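Side-chain contacts in TetR/AcrR family transcriptional regulator (Bradyrhizobium diazoefficiens, PDB 6G8G), which probably represses transcription by binding operator DNA and responds to flavonoid inducers such as genistein, which it binds in its C-terminal domain: residues G38-S43 against A121-R126; R144-F149 against E166-F171; Y104-T107 against R111-V114; M23-R28 against K49-S54. One frame throughout, in Å; residues are numbered along the deposited sequence.

From the N terminus, contact 4 comes first: helix 23-37 meets the end of helix 44-51 and closes a short loop within the DNA-binding domain. Before that loop is complete the first segment of contact 1 has already passed, so the two contacts cross in sequence. Contact 1 is the longest-range of the four and joins the turn after helix 23-37 to the loop after helix 114-121, linking the DNA-binding and C-terminal domains. Contact 3, a tight local closure at the end of helix 93-109, falls wholly between the segments of contact 1. Contact 2 follows in series, packing helix 139-155 against helix 164-176 about 32 Å from contact 1, centre to centre.

Contact 1 of 4, residues G38-S43 against A121-R126; sequences GFSATS and ANESGR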
loop_
_atom_site.group_PDB
_atom_site.type_symbol
_atom_site.label_atom_id
_atom_site.label_comp_id
_atom_site.label_asym_id
_atom_site.label_seq_id
_atom_site.Cartn_x
_atom_site.Cartn_y
_atom_site.Cartn_z
ATOM N N GLY A 38 -14.622 16.193 1.043
ATOM C CA GLY A 38 -15.036 14.801 0.941
ATOM C C GLY A 38 -16.211 14.627 -0.009
ATOM O O GLY A 38 -16.890 15.586 -0.413
ATOM N N PHE A 39 -16.441 13.379 -0.377
ATOM C CA PHE A 39 -17.453 13.052 -1.350
ATOM C C PHE A 39 -18.861 13.209 -0.764
ATOM O O PHE A 39 -19.690 13.972 -1.306
ATOM C CB PHE A 39 -17.234 11.631 -1.861
ATOM C CG PHE A 39 -18.275 11.175 -2.844
ATOM C CD1 PHE A 39 -18.361 11.751 -4.106
ATOM C CD2 PHE A 39 -19.166 10.164 -2.506
ATOM C CE1 PHE A 39 -19.313 11.338 -5.011
ATOM C CE2 PHE A 39 -20.114 9.742 -3.410
ATOM C CZ PHE A 39 -20.191 10.330 -4.668
ATOM N N SER A 40 -19.130 12.512 0.337
ATOM C CA SER A 40 -20.452 12.601 0.986
ATOM C C SER A 40 -20.838 13.997 1.500
ATOM O O SER A 40 -21.980 14.406 1.420
ATOM C CB SER A 40 -20.502 11.643 2.167
ATOM O OG SER A 40 -20.533 10.312 1.711
ATOM N N ALA A 41 -19.863 14.733 1.985
ATOM C CA ALA A 41 -20.098 16.086 2.431
ATOM C C ALA A 41 -20.348 17.109 1.291
ATOM O O ALA A 41 -20.622 18.273 1.554
ATOM C CB ALA A 41 -18.905 16.536 3.250
ATOM N N THR A 42 -20.164 16.727 0.041
ATOM C CA THR A 42 -20.343 17.673 -1.032
ATOM C C THR A 42 -21.706 17.387 -1.629
ATOM O O THR A 42 -21.992 16.242 -1.930
ATOM C CB THR A 42 -19.249 17.498 -2.091
ATOM O OG1 THR A 42 -17.971 17.792 -1.524
ATOM C CG2 THR A 42 -19.491 18.420 -3.275
ATOM N N SER A 43 -22.524 18.415 -1.828
ATOM C CA SER A 43 -23.855 18.230 -2.413
ATOM C C SER A 43 -23.925 18.736 -3.845
ATOM O O SER A 43 -23.164 19.627 -4.256
ATOM C CB SER A 43 -24.908 18.999 -1.612
ATOM O OG SER A 43 -24.663 20.398 -1.679
ATOM N N ALA A 121 -10.999 6.263 0.318
ATOM C CA ALA A 121 -10.760 5.619 1.592
ATOM C C ALA A 121 -11.563 6.266 2.709
ATOM O O ALA A 121 -11.963 5.591 3.656
ATOM C CB ALA A 121 -9.289 5.684 1.930
ATOM N N ASN A 122 -11.750 7.574 2.611
ATOM C CA ASN A 122 -12.388 8.329 3.669
ATOM C C ASN A 122 -13.890 8.043 3.660
ATOM O O ASN A 122 -14.602 8.408 4.584
ATOM C CB ASN A 122 -12.002 9.827 3.612
ATOM C CG ASN A 122 -10.632 10.108 4.244
ATOM O OD1 ASN A 122 -9.720 9.266 4.262
ATOM N ND2 ASN A 122 -10.491 11.304 4.799
ATOM N N GLU A 123 -14.368 7.336 2.630
ATOM C CA GLU A 123 -15.742 6.883 2.590
ATOM C C GLU A 123 -15.973 5.576 3.373
ATOM O O GLU A 123 -17.109 5.120 3.516
ATOM C CB GLU A 123 -16.204 6.716 1.138
ATOM C CG GLU A 123 -16.420 8.036 0.393
ATOM C CD GLU A 123 -16.994 9.199 1.262
ATOM O OE1 GLU A 123 -16.301 10.212 1.375
ATOM O OE2 GLU A 123 -18.099 9.157 1.845
ATOM N N SER A 124 -14.913 4.956 3.874
ATOM C CA SER A 124 -15.062 3.820 4.795
ATOM C C SER A 124 -15.965 2.730 4.199
ATOM O O SER A 124 -16.787 2.151 4.895
ATOM C CB SER A 124 -15.630 4.304 6.141
ATOM O OG SER A 124 -14.985 5.489 6.598
ATOM N N GLY A 125 -15.812 2.484 2.903
ATOM C CA GLY A 125 -16.474 1.383 2.236
ATOM C C GLY A 125 -17.933 1.568 1.886
ATOM O O GLY A 125 -18.591 0.602 1.569
ATOM N N ARG A 126 -18.459 2.781 1.930
ATOM C CA ARG A 126 -19.851 2.985 1.560
ATOM C C ARG A 126 -20.088 3.139 0.062
ATOM O O ARG A 126 -21.232 3.327 -0.354
ATOM C CB ARG A 126 -20.408 4.258 2.206
ATOM C CG ARG A 126 -20.330 4.351 3.707
ATOM C CD ARG A 126 -21.239 5.439 4.280
ATOM N NE ARG A 126 -20.410 6.227 5.184
ATOM C CZ ARG A 126 -19.688 7.282 4.805
ATOM N NH1 ARG A 126 -18.908 7.907 5.681
ATOM N NH2 ARG A 126 -19.753 7.726 3.552
#
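Glu123 and Ser40 face each other across this contact, with the hydroxyl OG of Ser40 donating to Glu123 OE2 over 2.7 Å. The hydroxyl comes from above the carboxylate plane, 37° out of it. From the opposite face of that plane the guanidinium of Arg126 reaches the same oxygen, its NH2 forming a salt bridge of 2.8 Å to Glu123 OE2 on the anti side. One oxygen is therefore gripped by two donors, a small hydroxyl from the neighbouring turn and a cation from its own loop. Glu123 can serve both because its CG lies beside the backbone N (chi1 -72°), anti to the carbonyl carbon, and its chain bends at chi2. Arg126 bends back at chi3, placing the centre of its guanidinium over the backbone O of Glu123. The second oxygen, OE1, lies 3.7 Å from Phe39 CB, while CD of Glu123 sits at the edge of the Phe39 ring. With an alanine in place of Glu123, Ser40 would probably lose its acceptor and Arg126 its charge partner, its guanidinium then being free to turn. Gly38 suits its place because at its positive phi any side chain would press on the preceding carbonyl. Within the turn, Thr42 OG1 donates to Gly38 O over 2.7 Å. Such inter-domain junctions probably relay induction in TetR regulators. Phe39 fills an aromatic cluster with Phe34, Phe69 and Phe127, with Lys65 in a cation-pi contact. The turn after helix 23-37 thus meets the loop after helix 114-121, with helix 65-82 beside them.

Contact 2 of 4, residues R144-F149 against E166-F171; sequences RRLAQF and EAANQF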
loop_
_atom_site.group_PDB
_atom_site.type_symbol
_atom_site.label_atom_id
_atom_site.label_comp_id
_atom_site.label_asym_id
_atom_site.label_seq_id
_atom_site.Cartn_x
_atom_site.Cartn_y
_atom_site.Cartn_z
ATOM N N ARG A 144 -2.807 -5.225 -16.523
ATOM C CA ARG A 144 -3.196 -5.746 -17.828
ATOM C C ARG A 144 -2.268 -5.325 -18.945
ATOM O O ARG A 144 -1.930 -6.141 -19.784
ATOM C CB ARG A 144 -4.605 -5.324 -18.163
ATOM C CG ARG A 144 -5.644 -6.054 -17.335
ATOM C CD ARG A 144 -7.080 -5.629 -17.525
ATOM N NE ARG A 144 -7.389 -4.250 -17.957
ATOM C CZ ARG A 144 -8.041 -3.305 -17.265
ATOM N NH1 ARG A 144 -8.481 -3.497 -16.002
ATOM N NH2 ARG A 144 -8.250 -2.125 -17.854
ATOM N N ARG A 145 -1.837 -4.068 -18.958
ATOM C CA ARG A 145 -0.906 -3.610 -19.992
ATOM C C ARG A 145 0.372 -4.368 -19.945
ATOM O O ARG A 145 0.928 -4.735 -20.968
ATOM C CB ARG A 145 -0.578 -2.136 -19.849
ATOM C CG ARG A 145 -1.593 -1.264 -20.542
ATOM C CD ARG A 145 -1.550 0.128 -19.986
ATOM N NE ARG A 145 -0.286 0.818 -20.177
ATOM C CZ ARG A 145 -0.045 1.697 -21.145
ATOM N NH1 ARG A 145 -0.929 1.931 -22.101
ATOM N NH2 ARG A 145 1.127 2.308 -21.164
ATOM N N LEU A 146 0.890 -4.552 -18.743
ATOM C CA LEU A 146 2.161 -5.220 -18.603
ATOM C C LEU A 146 1.976 -6.660 -18.990
ATOM O O LEU A 146 2.833 -7.254 -19.614
ATOM C CB LEU A 146 2.662 -5.095 -17.176
ATOM C CG LEU A 146 3.995 -5.782 -16.930
ATOM C CD1 LEU A 146 5.049 -5.286 -17.881
ATOM C CD2 LEU A 146 4.440 -5.560 -15.499
ATOM N N ALA A 147 0.848 -7.225 -18.590
ATOM C CA ALA A 147 0.587 -8.622 -18.853
ATOM C C ALA A 147 0.616 -8.858 -20.345
ATOM O O ALA A 147 1.185 -9.838 -20.801
ATOM C CB ALA A 147 -0.739 -9.043 -18.251
ATOM N N GLN A 148 0.075 -7.945 -21.129
ATOM C CA GLN A 148 0.098 -8.165 -22.567
ATOM C C GLN A 148 1.518 -8.145 -23.097
ATOM O O GLN A 148 1.901 -8.965 -23.927
ATOM C CB GLN A 148 -0.751 -7.129 -23.293
ATOM C CG GLN A 148 -2.223 -7.193 -22.893
ATOM C CD GLN A 148 -3.056 -6.134 -23.573
ATOM O OE1 GLN A 148 -2.953 -5.938 -24.777
ATOM N NE2 GLN A 148 -3.884 -5.435 -22.801
ATOM N N PHE A 149 2.349 -7.272 -22.584
ATOM C CA PHE A 149 3.767 -7.344 -22.957
ATOM C C PHE A 149 4.399 -8.672 -22.530
ATOM O O PHE A 149 5.201 -9.238 -23.258
ATOM C CB PHE A 149 4.550 -6.195 -22.348
ATOM C CG PHE A 149 6.013 -6.332 -22.515
ATOM C CD1 PHE A 149 6.615 -6.152 -23.755
ATOM C CD2 PHE A 149 6.811 -6.696 -21.439
ATOM C CE1 PHE A 149 8.002 -6.280 -23.906
ATOM C CE2 PHE A 149 8.190 -6.827 -21.582
ATOM C CZ PHE A 149 8.785 -6.611 -22.810
ATOM N N GLU A 166 -0.706 -12.782 -13.218
ATOM C CA GLU A 166 0.001 -13.141 -12.038
ATOM C C GLU A 166 1.419 -12.617 -12.158
ATOM O O GLU A 166 1.934 -12.017 -11.234
ATOM C CB GLU A 166 -0.050 -14.666 -11.849
ATOM C CG GLU A 166 0.639 -15.204 -10.591
ATOM C CD GLU A 166 0.337 -16.670 -10.294
ATOM O OE1 GLU A 166 0.721 -17.560 -11.110
ATOM O OE2 GLU A 166 -0.310 -16.909 -9.241
ATOM N N ALA A 167 2.050 -12.835 -13.301
ATOM C CA ALA A 167 3.457 -12.444 -13.454
ATOM C C ALA A 167 3.607 -10.948 -13.462
ATOM O O ALA A 167 4.547 -10.412 -12.909
ATOM C CB ALA A 167 4.045 -13.021 -14.712
ATOM N N ALA A 168 2.675 -10.266 -14.089
ATOM C CA ALA A 168 2.724 -8.817 -14.111
ATOM C C ALA A 168 2.626 -8.303 -12.693
ATOM O O ALA A 168 3.371 -7.422 -12.277
ATOM C CB ALA A 168 1.592 -8.266 -14.961
ATOM N N ASN A 169 1.689 -8.846 -11.944
ATOM C CA ASN A 169 1.476 -8.382 -10.585
ATOM C C ASN A 169 2.701 -8.647 -9.712
ATOM O O ASN A 169 3.044 -7.872 -8.824
ATOM C CB ASN A 169 0.236 -9.056 -10.038
ATOM C CG ASN A 169 -0.123 -8.611 -8.661
ATOM O OD1 ASN A 169 -0.248 -9.448 -7.826
ATOM N ND2 ASN A 169 -0.345 -7.315 -8.430
ATOM N N GLN A 170 3.401 -9.722 -10.003
ATOM C CA GLN A 170 4.573 -10.052 -9.239
ATOM C C GLN A 170 5.687 -9.100 -9.545
ATOM O O GLN A 170 6.359 -8.612 -8.644
ATOM C CB GLN A 170 4.978 -11.479 -9.524
ATOM C CG GLN A 170 4.014 -12.442 -8.863
ATOM C CD GLN A 170 4.104 -13.852 -9.409
ATOM O OE1 GLN A 170 4.482 -14.078 -10.561
ATOM N NE2 GLN A 170 3.752 -14.819 -8.571
ATOM N N PHE A 171 5.844 -8.782 -10.811
ATOM C CA PHE A 171 6.851 -7.793 -11.210
ATOM C C PHE A 171 6.633 -6.459 -10.514
ATOM O O PHE A 171 7.553 -5.869 -9.980
ATOM C CB PHE A 171 6.839 -7.588 -12.724
ATOM C CG PHE A 171 7.787 -6.549 -13.186
ATOM C CD1 PHE A 171 9.120 -6.852 -13.354
ATOM C CD2 PHE A 171 7.358 -5.283 -13.470
ATOM C CE1 PHE A 171 10.006 -5.894 -13.792
ATOM C CE2 PHE A 171 8.243 -4.315 -13.922
ATOM C CZ PHE A 171 9.565 -4.618 -14.078
#
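Leu146 and Phe171 make the nearest apolar approach between these two helices, with CD2 of Leu146 lying 3.6 Å from CD2 of Phe171. The two side chains cross at about a right angle, and the leucine methyl meets the ring obliquely. Each starts with CG anti to its own backbone N (chi1 179° for Leu146 and 177° for Phe171), which extends both groups from their helices into the shared interface. Phe206 makes a T-shaped (edge-to-face) stack with Phe171, extending the apolar core beyond the pair. Beside them the helices come close enough for small residues to touch: Ala147 CB is 4.1 Å from Ala168 CB, and the two CA atoms are 5.2 Å apart. Ala168 CB also lies 3.8 Å from the backbone N of Ala147 and 4.0 Å from Leu146 CD2, so this single methyl fits between leucine side chain and helix backbone. Alanine suits both positions, its small methyl allowing the axes of the two short helical segments to approach to 8.3 Å. All four of these residues are buried.

The looser side is polar. Arg144 and Gln148 are exposed, with Arg144 starting away from the other helix and bonding through NH1 to Glu136 O. On the partner helix Glu166 and Asn169 likewise start away from the other helix, and pack on Ala201 and Glu178 of the second subunit respectively. The N-to-C directions of the two segments differ by 114°. With alanines at the close approach and larger apolar groups beside them, this is plain helix packing, here within the all-helical C-terminal domain of a TetR-family regulator.

Contact 3 of 4, residues Y104-T107 against R111-V114; sequences YLHT and RKDV
Thr107 and Lys112 are joined through the backbone where helix 93-109 ends: Lys112 N donates to Thr107 O over 3.1 Å at a nearly straight 172°. Arg111, with positive phi, is the C-prime residue of this Schellman motif, and its own N turns to Phe108 O. The chain reversal carries Lys112 back alongside the last helical turn. There its aliphatic CE and terminal NZ lie beside His106, and NZ is 3.1 Å from His106 NE2. The imidazole reaches out with CG anti to the backbone N (chi1 175°), and the bend of the lysine chain at chi4 brings CE and NZ to NE2, the two side chains meeting obliquely. A long, flexible lysine suits this partly exposed place, where its first carbons, CB and CG, run past Thr107 O before that bend. An alanine in place of His106 would probably leave the end of Lys112 without its neighbour and open a gap beside His110, whose ring also meets the imidazole. On the other flank Thr107 turns its methyl CG2 to Asp113 OD2, 4.0 Å away, a van der Waals contact. Leu80 of helix 65-82 touches both Lys112 and Asp113. The arrangement is a classic Schellman helix end, placed beside the inducer site: Phe108 lines the genistein pocket, and the side chain of Asp113 is about 6 Å from the ligand.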
loop_
_atom_site.group_PDB
_atom_site.type_symbol
_atom_site.label_atom_id
_atom_site.label_comp_id
_atom_site.label_asym_id
_atom_site.label_seq_id
_atom_site.Cartn_x
_atom_site.Cartn_y
_atom_site.Cartn_z
ATOM N N TYR A 104 6.266 3.633 -13.871
ATOM C CA TYR A 104 5.356 3.168 -12.809
ATOM C C TYR A 104 5.681 3.784 -11.460
ATOM O O TYR A 104 4.807 4.286 -10.772
ATOM C CB TYR A 104 5.479 1.665 -12.698
ATOM C CG TYR A 104 4.623 1.024 -11.679
ATOM C CD1 TYR A 104 3.253 1.181 -11.710
ATOM C CD2 TYR A 104 5.164 0.238 -10.712
ATOM C CE1 TYR A 104 2.441 0.566 -10.779
ATOM C CE2 TYR A 104 4.371 -0.383 -9.756
ATOM C CZ TYR A 104 3.008 -0.232 -9.802
ATOM O OH TYR A 104 2.230 -0.807 -8.829
ATOM N N LEU A 105 6.949 3.800 -11.098
ATOM C CA LEU A 105 7.320 4.395 -9.843
ATOM C C LEU A 105 7.157 5.891 -9.838
ATOM O O LEU A 105 6.938 6.457 -8.777
ATOM C CB LEU A 105 8.759 4.050 -9.471
ATOM C CG LEU A 105 8.979 2.569 -9.224
ATOM C CD1 LEU A 105 10.402 2.346 -8.775
ATOM C CD2 LEU A 105 8.031 1.988 -8.190
ATOM N N HIS A 106 7.303 6.548 -10.983
ATOM C CA HIS A 106 7.113 7.986 -11.029
ATOM C C HIS A 106 5.775 8.366 -10.380
ATOM O O HIS A 106 5.666 9.324 -9.592
ATOM C CB HIS A 106 7.121 8.405 -12.522
ATOM C CG HIS A 106 6.822 9.850 -12.777
ATOM N ND1 HIS A 106 7.739 10.863 -12.585
ATOM C CD2 HIS A 106 5.690 10.442 -13.236
ATOM C CE1 HIS A 106 7.172 12.022 -12.897
ATOM N NE2 HIS A 106 5.930 11.792 -13.292
ATOM N N THR A 107 4.751 7.604 -10.715
ATOM C CA THR A 107 3.440 7.850 -10.150
ATOM C C THR A 107 3.440 7.886 -8.653
ATOM O O THR A 107 2.759 8.674 -8.035
ATOM C CB THR A 107 2.514 6.674 -10.506
ATOM O OG1 THR A 107 2.180 6.774 -11.883
ATOM C CG2 THR A 107 1.243 6.647 -9.645
ATOM N N ARG A 111 3.223 11.186 -6.047
ATOM C CA ARG A 111 1.947 11.101 -5.368
ATOM C C ARG A 111 0.793 11.498 -6.250
ATOM O O ARG A 111 -0.059 12.280 -5.851
ATOM C CB ARG A 111 1.979 11.953 -4.116
ATOM C CG ARG A 111 3.143 11.666 -3.202
ATOM C CD ARG A 111 2.882 12.366 -1.911
ATOM N NE ARG A 111 4.064 12.302 -1.073
ATOM C CZ ARG A 111 4.040 12.403 0.250
ATOM N NH1 ARG A 111 5.185 12.314 0.931
ATOM N NH2 ARG A 111 2.880 12.578 0.896
ATOM N N LYS A 112 0.743 10.926 -7.441
ATOM C CA LYS A 112 -0.307 11.253 -8.388
ATOM C C LYS A 112 -1.632 10.487 -8.142
ATOM O O LYS A 112 -2.609 10.817 -8.760
ATOM C CB LYS A 112 0.205 11.020 -9.825
ATOM C CG LYS A 112 1.489 11.785 -10.197
ATOM C CD LYS A 112 1.614 11.974 -11.711
ATOM C CE LYS A 112 3.044 12.227 -12.238
ATOM N NZ LYS A 112 3.704 13.542 -11.940
ATOM N N ASP A 113 -1.664 9.518 -7.225
ATOM C CA ASP A 113 -2.817 8.633 -6.983
ATOM C C ASP A 113 -3.500 9.069 -5.681
ATOM O O ASP A 113 -4.640 8.672 -5.375
ATOM C CB ASP A 113 -2.350 7.148 -6.906
ATOM C CG ASP A 113 -2.670 6.343 -8.186
ATOM O OD1 ASP A 113 -3.434 6.798 -9.078
ATOM O OD2 ASP A 113 -2.172 5.204 -8.274
ATOM N N VAL A 114 -2.832 9.942 -4.933
ATOM C CA VAL A 114 -3.059 10.018 -3.490
ATOM C C VAL A 114 -4.357 10.719 -3.082
ATOM O O VAL A 114 -5.100 10.203 -2.237
ATOM C CB VAL A 114 -1.869 10.660 -2.775
ATOM C CG1 VAL A 114 -2.150 10.841 -1.295
ATOM C CG2 VAL A 114 -0.636 9.803 -2.968
#

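Contact 4 of 4, residues M23-R28 against K49-S54; sequences MDIVIR and KAAGVS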
loop_
_atom_site.group_PDB
_atom_site.type_symbol
_atom_site.label_atom_id
_atom_site.label_comp_id
_atom_site.label_asym_id
_atom_site.label_seq_id
_atom_site.Cartn_x
_atom_site.Cartn_y
_atom_site.Cartn_z
HETATM N N MSE A 23 -19.461 21.065 -19.060
HETATM C CA MSE A 23 -19.218 19.800 -18.420
HETATM C C MSE A 23 -17.863 19.846 -17.741
HETATM O O MSE A 23 -17.757 19.486 -16.595
HETATM C CB MSE A 23 -19.302 18.719 -19.473
HETATM C CG MSE A 23 -19.479 17.361 -18.832
HETATM SE SE MSE A 23 -19.761 16.061 -20.300
HETATM C CE MSE A 23 -17.940 15.972 -21.073
ATOM N N ASP A 24 -16.835 20.369 -18.401
ATOM C CA ASP A 24 -15.510 20.420 -17.790
ATOM C C ASP A 24 -15.438 21.393 -16.618
ATOM O O ASP A 24 -14.764 21.122 -15.625
ATOM C CB ASP A 24 -14.410 20.729 -18.815
ATOM C CG ASP A 24 -14.424 19.767 -20.016
ATOM O OD1 ASP A 24 -14.685 18.546 -19.854
ATOM O OD2 ASP A 24 -14.160 20.245 -21.139
ATOM N N ILE A 25 -16.113 22.523 -16.708
ATOM C CA ILE A 25 -16.117 23.460 -15.585
ATOM C C ILE A 25 -16.719 22.795 -14.362
ATOM O O ILE A 25 -16.225 22.952 -13.236
ATOM C CB ILE A 25 -16.900 24.742 -15.915
ATOM C CG1 ILE A 25 -16.142 25.536 -16.988
ATOM C CG2 ILE A 25 -17.115 25.590 -14.660
ATOM C CD1 ILE A 25 -16.953 26.621 -17.683
ATOM N N VAL A 26 -17.801 22.062 -14.593
ATOM C CA VAL A 26 -18.477 21.319 -13.524
ATOM C C VAL A 26 -17.544 20.272 -12.928
ATOM O O VAL A 26 -17.407 20.181 -11.717
ATOM C CB VAL A 26 -19.753 20.624 -14.044
ATOM C CG1 VAL A 26 -20.198 19.534 -13.088
ATOM C CG2 VAL A 26 -20.864 21.641 -14.256
ATOM N N ILE A 27 -16.894 19.510 -13.792
ATOM C CA ILE A 27 -15.910 18.537 -13.364
ATOM C C ILE A 27 -14.873 19.175 -12.440
ATOM O O ILE A 27 -14.650 18.682 -11.338
ATOM C CB ILE A 27 -15.202 17.909 -14.572
ATOM C CG1 ILE A 27 -16.157 16.983 -15.322
ATOM C CG2 ILE A 27 -13.942 17.169 -14.159
ATOM C CD1 ILE A 27 -16.401 15.669 -14.635
ATOM N N ARG A 28 -14.241 20.263 -12.874
ATOM C CA ARG A 28 -13.185 20.868 -12.058
ATOM C C ARG A 28 -13.747 21.401 -10.749
ATOM O O ARG A 28 -13.101 21.344 -9.715
ATOM C CB ARG A 28 -12.451 21.987 -12.803
ATOM C CG ARG A 28 -11.555 21.500 -13.916
ATOM C CD ARG A 28 -10.781 22.699 -14.496
ATOM N NE ARG A 28 -11.590 23.641 -15.289
ATOM C CZ ARG A 28 -12.004 23.424 -16.543
ATOM N NH1 ARG A 28 -12.719 24.349 -17.176
ATOM N NH2 ARG A 28 -11.740 22.274 -17.167
ATOM N N LYS A 49 -23.587 25.582 -7.671
ATOM C CA LYS A 49 -23.256 26.971 -7.353
ATOM C C LYS A 49 -21.816 27.265 -7.724
ATOM O O LYS A 49 -21.539 28.261 -8.373
ATOM C CB LYS A 49 -23.492 27.296 -5.873
ATOM C CG LYS A 49 -24.959 27.263 -5.456
ATOM C CD LYS A 49 -25.129 27.648 -3.953
ATOM C CE LYS A 49 -25.222 29.136 -3.907
ATOM N NZ LYS A 49 -25.811 29.646 -2.659
ATOM N N ALA A 50 -20.907 26.381 -7.340
ATOM C CA ALA A 50 -19.496 26.614 -7.586
ATOM C C ALA A 50 -19.185 26.625 -9.080
ATOM O O ALA A 50 -18.293 27.333 -9.515
ATOM C CB ALA A 50 -18.663 25.579 -6.875
ATOM N N ALA A 51 -19.925 25.861 -9.877
ATOM C CA ALA A 51 -19.701 25.852 -11.334
ATOM C C ALA A 51 -20.480 26.926 -12.077
ATOM O O ALA A 51 -20.220 27.158 -13.244
ATOM C CB ALA A 51 -20.042 24.487 -11.906
ATOM N N GLY A 52 -21.478 27.518 -11.424
ATOM C CA GLY A 52 -22.265 28.593 -12.013
ATOM C C GLY A 52 -23.279 28.103 -13.028
ATOM O O GLY A 52 -23.401 28.664 -14.114
ATOM N N VAL A 53 -24.039 27.079 -12.655
ATOM C CA VAL A 53 -25.084 26.539 -13.510
ATOM C C VAL A 53 -26.308 26.238 -12.670
ATOM O O VAL A 53 -26.234 26.187 -11.444
ATOM C CB VAL A 53 -24.644 25.228 -14.177
ATOM C CG1 VAL A 53 -23.465 25.464 -15.084
ATOM C CG2 VAL A 53 -24.279 24.187 -13.137
ATOM N N SER A 54 -27.435 26.015 -13.329
ATOM C CA SER A 54 -28.640 25.640 -12.619
ATOM C C SER A 54 -28.547 24.161 -12.318
ATOM O O SER A 54 -27.871 23.399 -13.031
ATOM C CB SER A 54 -29.873 25.930 -13.472
ATOM O OG SER A 54 -29.839 25.149 -14.654
#
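Val26 turns CG2 beside its backbone N by placing CG1 anti to that N (chi1 162°), and CG2 then meets Ala51 CB at 3.8 Å. In Ile25 the branches are arranged differently: CG2 is anti to the backbone N and CG1 beside it (chi1 -68°), which brings CG2 to 4.2 Å from Ala51 CB. The same Ile25 methyl lies 3.8 Å from the backbone O of Ala51, so the two neighbouring residues of one helix take the alanine between them. Ala51 CB also sits 3.9 Å from Val26 CA, practically on the helix backbone, and the CA atoms of Val26 and Ala51 are 5.2 Å apart. Alanine's single methyl suits so close an approach. Val53 adds a looser touch, its CG2 being 4.4 Å from Val26 CG2. The side chains that meet are all apolar, and beta-branched residues suit the place because their methyls start right at the backbone and lose little freedom on packing.

Between Ala51 and Val53 the chain turns at Gly52, where a Schellman motif ends helix 44-51. Glycine readily adopts the positive phi required there. Ser54 follows as N-cap of helix 55-61, its OG bonded to Thr57 OG1. This is the turn of the helix-turn-helix unit formed by helices 44-51 and 55-61, with helix 23-37 packed against it. Val26 additionally touches Phe62, in the loop after helix 55-61, and Leu68 of helix 65-82, while Ile27, facing away from Ala51, rests on Phe62 and Leu72, so helix 23-37 packs on both helix 44-51 and helix 65-82.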